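Local structure of single-stranded DNA-binding protein (Thermoanaerobacter tengcongensis, 4GS3) at residues Leu30-Val42 and Asp50-Glu62. The protein probably binds single-stranded DNA through this N-terminal oligonucleotide/oligosaccharide-binding (OB) domain of a PriB protein of the primosome. Numbering follows the deposited sequence.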
# COMPACT_ATOMS: atom_id res chain seq x y z
N LEU A 30 14.25 -6.29 -6.55
CA LEU A 30 14.61 -7.63 -6.13
C LEU A 30 14.87 -8.45 -7.36
O LEU A 30 13.83 -8.78 -7.88
CB LEU A 30 13.41 -8.35 -5.45
CG LEU A 30 13.74 -9.84 -5.28
CD1 LEU A 30 14.79 -9.91 -4.16
CD2 LEU A 30 12.55 -10.73 -5.07
N TYR A 31 16.11 -8.76 -7.67
CA TYR A 31 16.33 -9.51 -8.89
C TYR A 31 15.53 -8.96 -10.05
O TYR A 31 14.86 -9.68 -10.82
CB TYR A 31 16.05 -11.02 -8.59
CG TYR A 31 16.99 -11.51 -7.51
CD1 TYR A 31 16.64 -11.66 -6.19
CD2 TYR A 31 18.31 -11.85 -7.79
CE1 TYR A 31 17.51 -12.09 -5.21
CE2 TYR A 31 19.23 -12.29 -6.85
CZ TYR A 31 18.80 -12.41 -5.54
OH TYR A 31 19.63 -12.85 -4.54
N GLY A 32 15.53 -7.63 -10.17
CA GLY A 32 14.85 -6.94 -11.24
C GLY A 32 13.39 -6.58 -11.00
O GLY A 32 12.88 -5.69 -11.70
N GLU A 33 12.70 -7.22 -10.08
CA GLU A 33 11.34 -6.81 -9.70
C GLU A 33 11.35 -5.49 -8.95
O GLU A 33 12.05 -5.31 -7.98
CB GLU A 33 10.73 -7.96 -8.84
CG GLU A 33 9.26 -7.71 -8.47
CD GLU A 33 8.59 -8.79 -7.68
OE1 GLU A 33 9.21 -9.85 -7.34
OE2 GLU A 33 7.38 -8.74 -7.35
N LYS A 34 10.54 -4.53 -9.35
CA LYS A 34 10.49 -3.18 -8.80
C LYS A 34 9.40 -3.11 -7.71
O LYS A 34 8.27 -3.55 -7.91
CB LYS A 34 10.19 -2.15 -9.87
CG LYS A 34 11.19 -2.10 -11.03
CD LYS A 34 10.64 -1.22 -12.16
CE LYS A 34 11.71 -0.69 -13.10
NZ LYS A 34 12.25 -1.78 -13.98
N PHE A 35 9.76 -2.55 -6.57
CA PHE A 35 8.90 -2.30 -5.46
C PHE A 35 8.79 -0.79 -5.20
O PHE A 35 9.75 -0.03 -5.35
CB PHE A 35 9.34 -3.06 -4.18
CG PHE A 35 9.16 -4.56 -4.32
CD1 PHE A 35 10.13 -5.29 -5.01
CD2 PHE A 35 8.04 -5.18 -3.80
CE1 PHE A 35 9.97 -6.65 -5.14
CE2 PHE A 35 7.91 -6.55 -3.96
CZ PHE A 35 8.85 -7.27 -4.65
N PHE A 36 7.59 -0.43 -4.76
CA PHE A 36 7.24 0.94 -4.48
C PHE A 36 6.61 1.04 -3.08
O PHE A 36 5.90 0.13 -2.67
CB PHE A 36 6.24 1.44 -5.47
CG PHE A 36 6.79 1.45 -6.89
CD1 PHE A 36 6.78 0.27 -7.62
CD2 PHE A 36 7.31 2.57 -7.42
CE1 PHE A 36 7.30 0.25 -8.89
CE2 PHE A 36 7.81 2.57 -8.73
CZ PHE A 36 7.80 1.41 -9.44
N ASN A 37 6.85 2.13 -2.42
CA ASN A 37 6.22 2.46 -1.16
C ASN A 37 5.29 3.64 -1.34
O ASN A 37 5.58 4.55 -2.14
CB ASN A 37 7.30 2.91 -0.15
CG ASN A 37 8.24 1.82 0.27
OD1 ASN A 37 7.87 0.68 0.54
ND2 ASN A 37 9.51 2.17 0.38
N PHE A 38 4.19 3.70 -0.59
CA PHE A 38 3.33 4.86 -0.57
C PHE A 38 2.55 4.85 0.74
O PHE A 38 2.46 3.83 1.41
CB PHE A 38 2.40 4.93 -1.77
CG PHE A 38 1.35 3.87 -1.85
CD1 PHE A 38 1.62 2.63 -2.41
CD2 PHE A 38 0.07 4.12 -1.40
CE1 PHE A 38 0.65 1.68 -2.55
CE2 PHE A 38 -0.92 3.16 -1.54
CZ PHE A 38 -0.62 1.95 -2.12
N ILE A 39 1.94 5.99 1.07
CA ILE A 39 1.08 6.10 2.23
C ILE A 39 -0.37 6.11 1.82
O ILE A 39 -0.75 6.80 0.87
CB ILE A 39 1.42 7.41 2.98
CG1 ILE A 39 2.89 7.43 3.42
CG2 ILE A 39 0.46 7.63 4.17
CD1 ILE A 39 3.33 6.27 4.25
N LEU A 40 -1.18 5.34 2.54
CA LEU A 40 -2.62 5.27 2.35
C LEU A 40 -3.30 6.02 3.48
O LEU A 40 -2.99 5.78 4.65
CB LEU A 40 -3.06 3.79 2.34
CG LEU A 40 -4.48 3.54 1.84
CD1 LEU A 40 -4.54 3.68 0.34
CD2 LEU A 40 -4.96 2.17 2.32
N GLU A 41 -4.24 6.91 3.14
CA GLU A 41 -5.07 7.58 4.13
C GLU A 41 -6.35 6.80 4.33
O GLU A 41 -7.11 6.60 3.36
CB GLU A 41 -5.38 9.01 3.66
CG GLU A 41 -6.24 9.81 4.59
CD GLU A 41 -6.61 11.16 4.00
OE1 GLU A 41 -7.30 11.12 2.96
OE2 GLU A 41 -6.18 12.18 4.56
N VAL A 42 -6.62 6.35 5.54
CA VAL A 42 -7.76 5.53 5.84
C VAL A 42 -8.61 6.22 6.90
O VAL A 42 -8.15 6.40 8.03
CB VAL A 42 -7.35 4.11 6.33
CG1 VAL A 42 -8.55 3.25 6.60
CG2 VAL A 42 -6.45 3.46 5.27
N ASP A 50 -6.02 7.65 9.67
CA ASP A 50 -4.77 6.92 9.81
C ASP A 50 -3.97 6.99 8.54
O ASP A 50 -4.55 6.93 7.45
CB ASP A 50 -5.05 5.47 10.23
CG ASP A 50 -5.62 5.41 11.63
OD1 ASP A 50 -4.88 5.78 12.57
OD2 ASP A 50 -6.80 5.01 11.80
N TYR A 51 -2.67 7.16 8.66
CA TYR A 51 -1.75 7.27 7.56
C TYR A 51 -0.84 6.05 7.61
O TYR A 51 -0.01 5.92 8.52
CB TYR A 51 -0.92 8.57 7.64
CG TYR A 51 -1.86 9.74 7.49
CD1 TYR A 51 -2.40 10.03 6.25
CD2 TYR A 51 -2.21 10.54 8.55
CE1 TYR A 51 -3.24 11.08 6.03
CE2 TYR A 51 -3.13 11.61 8.37
CZ TYR A 51 -3.62 11.84 7.11
OH TYR A 51 -4.50 12.86 6.88
N LEU A 52 -1.04 5.13 6.67
CA LEU A 52 -0.52 3.79 6.78
C LEU A 52 0.44 3.47 5.64
O LEU A 52 0.18 3.80 4.49
CB LEU A 52 -1.64 2.76 6.82
CG LEU A 52 -2.65 3.03 7.92
CD1 LEU A 52 -3.78 2.06 7.92
CD2 LEU A 52 -2.01 3.02 9.31
N PRO A 53 1.56 2.82 5.96
CA PRO A 53 2.57 2.50 4.94
C PRO A 53 2.23 1.26 4.16
O PRO A 53 1.90 0.21 4.73
CB PRO A 53 3.80 2.25 5.80
CG PRO A 53 3.24 1.62 7.06
CD PRO A 53 1.97 2.39 7.30
N ILE A 54 2.30 1.37 2.84
CA ILE A 54 2.07 0.28 1.93
C ILE A 54 3.35 0.04 1.09
O ILE A 54 4.00 1.00 0.68
CB ILE A 54 0.90 0.56 0.96
CG1 ILE A 54 -0.32 1.17 1.66
CG2 ILE A 54 0.53 -0.68 0.19
CD1 ILE A 54 -0.95 0.35 2.76
N THR A 55 3.62 -1.21 0.78
CA THR A 55 4.65 -1.61 -0.17
C THR A 55 4.01 -2.48 -1.21
O THR A 55 3.25 -3.39 -0.85
CB THR A 55 5.81 -2.32 0.51
OG1 THR A 55 6.43 -1.42 1.44
CG2 THR A 55 6.83 -2.87 -0.49
N ILE A 56 4.29 -2.21 -2.47
CA ILE A 56 3.69 -2.97 -3.52
C ILE A 56 4.67 -3.21 -4.65
O ILE A 56 5.45 -2.34 -5.04
CB ILE A 56 2.43 -2.22 -4.01
CG1 ILE A 56 1.63 -3.09 -4.96
CG2 ILE A 56 2.74 -0.85 -4.62
CD1 ILE A 56 0.15 -2.65 -5.03
N SER A 57 4.60 -4.43 -5.19
CA SER A 57 5.33 -4.82 -6.38
C SER A 57 4.65 -4.27 -7.63
O SER A 57 3.44 -4.25 -7.72
CB SER A 57 5.30 -6.32 -6.53
OG SER A 57 5.87 -6.68 -7.77
N ASN A 58 5.45 -3.87 -8.60
CA ASN A 58 4.76 -3.42 -9.82
C ASN A 58 4.15 -4.60 -10.56
O ASN A 58 3.33 -4.31 -11.40
CB ASN A 58 5.60 -2.61 -10.78
CG ASN A 58 6.71 -3.38 -11.44
OD1 ASN A 58 7.08 -4.43 -10.95
ND2 ASN A 58 7.23 -2.85 -12.51
N ARG A 59 4.38 -5.83 -10.18
CA ARG A 59 3.55 -6.92 -10.72
C ARG A 59 2.09 -6.77 -10.37
O ARG A 59 1.26 -7.27 -11.07
CB ARG A 59 3.94 -8.29 -10.18
CG ARG A 59 5.39 -8.57 -10.00
CD ARG A 59 5.77 -10.03 -10.09
NE ARG A 59 6.46 -10.07 -11.35
CZ ARG A 59 5.94 -10.52 -12.48
NH1 ARG A 59 6.63 -10.37 -13.60
NH2 ARG A 59 4.73 -11.07 -12.49
N LEU A 60 1.76 -6.16 -9.24
CA LEU A 60 0.36 -6.20 -8.82
C LEU A 60 -0.59 -5.13 -9.26
O LEU A 60 -1.79 -5.14 -8.98
CB LEU A 60 0.33 -6.01 -7.29
CG LEU A 60 0.56 -7.29 -6.54
CD1 LEU A 60 0.43 -6.95 -5.05
CD2 LEU A 60 -0.39 -8.44 -6.86
N PHE A 61 0.06 -4.13 -9.85
CA PHE A 61 -0.83 -2.99 -10.21
C PHE A 61 -0.63 -2.73 -11.69
O PHE A 61 -0.99 -1.66 -12.20
CB PHE A 61 -0.65 -1.80 -9.31
CG PHE A 61 0.68 -1.04 -9.33
CD1 PHE A 61 1.75 -1.38 -8.51
CD2 PHE A 61 0.83 0.04 -10.20
CE1 PHE A 61 2.94 -0.69 -8.52
CE2 PHE A 61 2.03 0.73 -10.22
CZ PHE A 61 3.10 0.35 -9.44
N GLU A 62 -0.10 -3.73 -12.39
CA GLU A 62 -0.20 -3.66 -13.83
C GLU A 62 -1.66 -3.45 -14.21
O GLU A 62 -2.58 -4.06 -13.67
CB GLU A 62 0.28 -4.93 -14.51
CG GLU A 62 0.82 -4.52 -15.88
CD GLU A 62 2.33 -4.27 -15.79
OE1 GLU A 62 3.04 -5.28 -15.93
OE2 GLU A 62 2.77 -3.12 -15.58
O HOH W 1 -8.42 4.07 9.90
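Ser57 OG serves two residues at once, Glu33 and Arg59. It donates a hydrogen bond to Glu33 OE2, 2.6 Å away, on the lone pair pointing away from the other carboxylate oxygen. It also accepts from Arg59 N, closing an ST turn. With OG anti to the backbone N (chi1 173°), the hydroxyl faces Glu33. The Arg59 NE is 4.3 Å from Glu33 OE2, too far for a salt bridge. Backbone bonds link the antiparallel strands from Lys34 and Asn58 at one end to Val42 and Asp50 at the other. On the Asn37 face, Thr55 OG1 donates to Asn37 OD1 at 2.7 Å. Further along, Glu41 lies beside Tyr51 and reaches out to its hydroxyl. Tyr51 OH donates to Glu41 OE2 at 2.9 Å, and Glu41 CG lies 3.6 Å from Tyr51 CE1. An alanine in place of Glu41 would probably leave the tyrosine hydroxyl without this acceptor and its ring edge less firmly held. The opposite face is mostly apolar, with Asp50 at its far end held by a salt bridge to Arg44. Ile54 CB sits over one face of the Phe38 ring, 3.8 Å from its centroid, while Ile56 CG2 meets the ring edge. Phe61 turns its edge to the face of Phe36 in an offset edge-to-face pair, planes 79° apart. Val42 CG2 meets Leu52 CD1 at 4.0 Å. The hairpin is part of the curled OB-fold sheet. Strand 33-43 also pairs with strands 14-20 and 25-30. Strand 49-57 runs parallel to strand 93-105, and Leu16 and Val97 pack on Ile54 from strands 14-20 and 93-105.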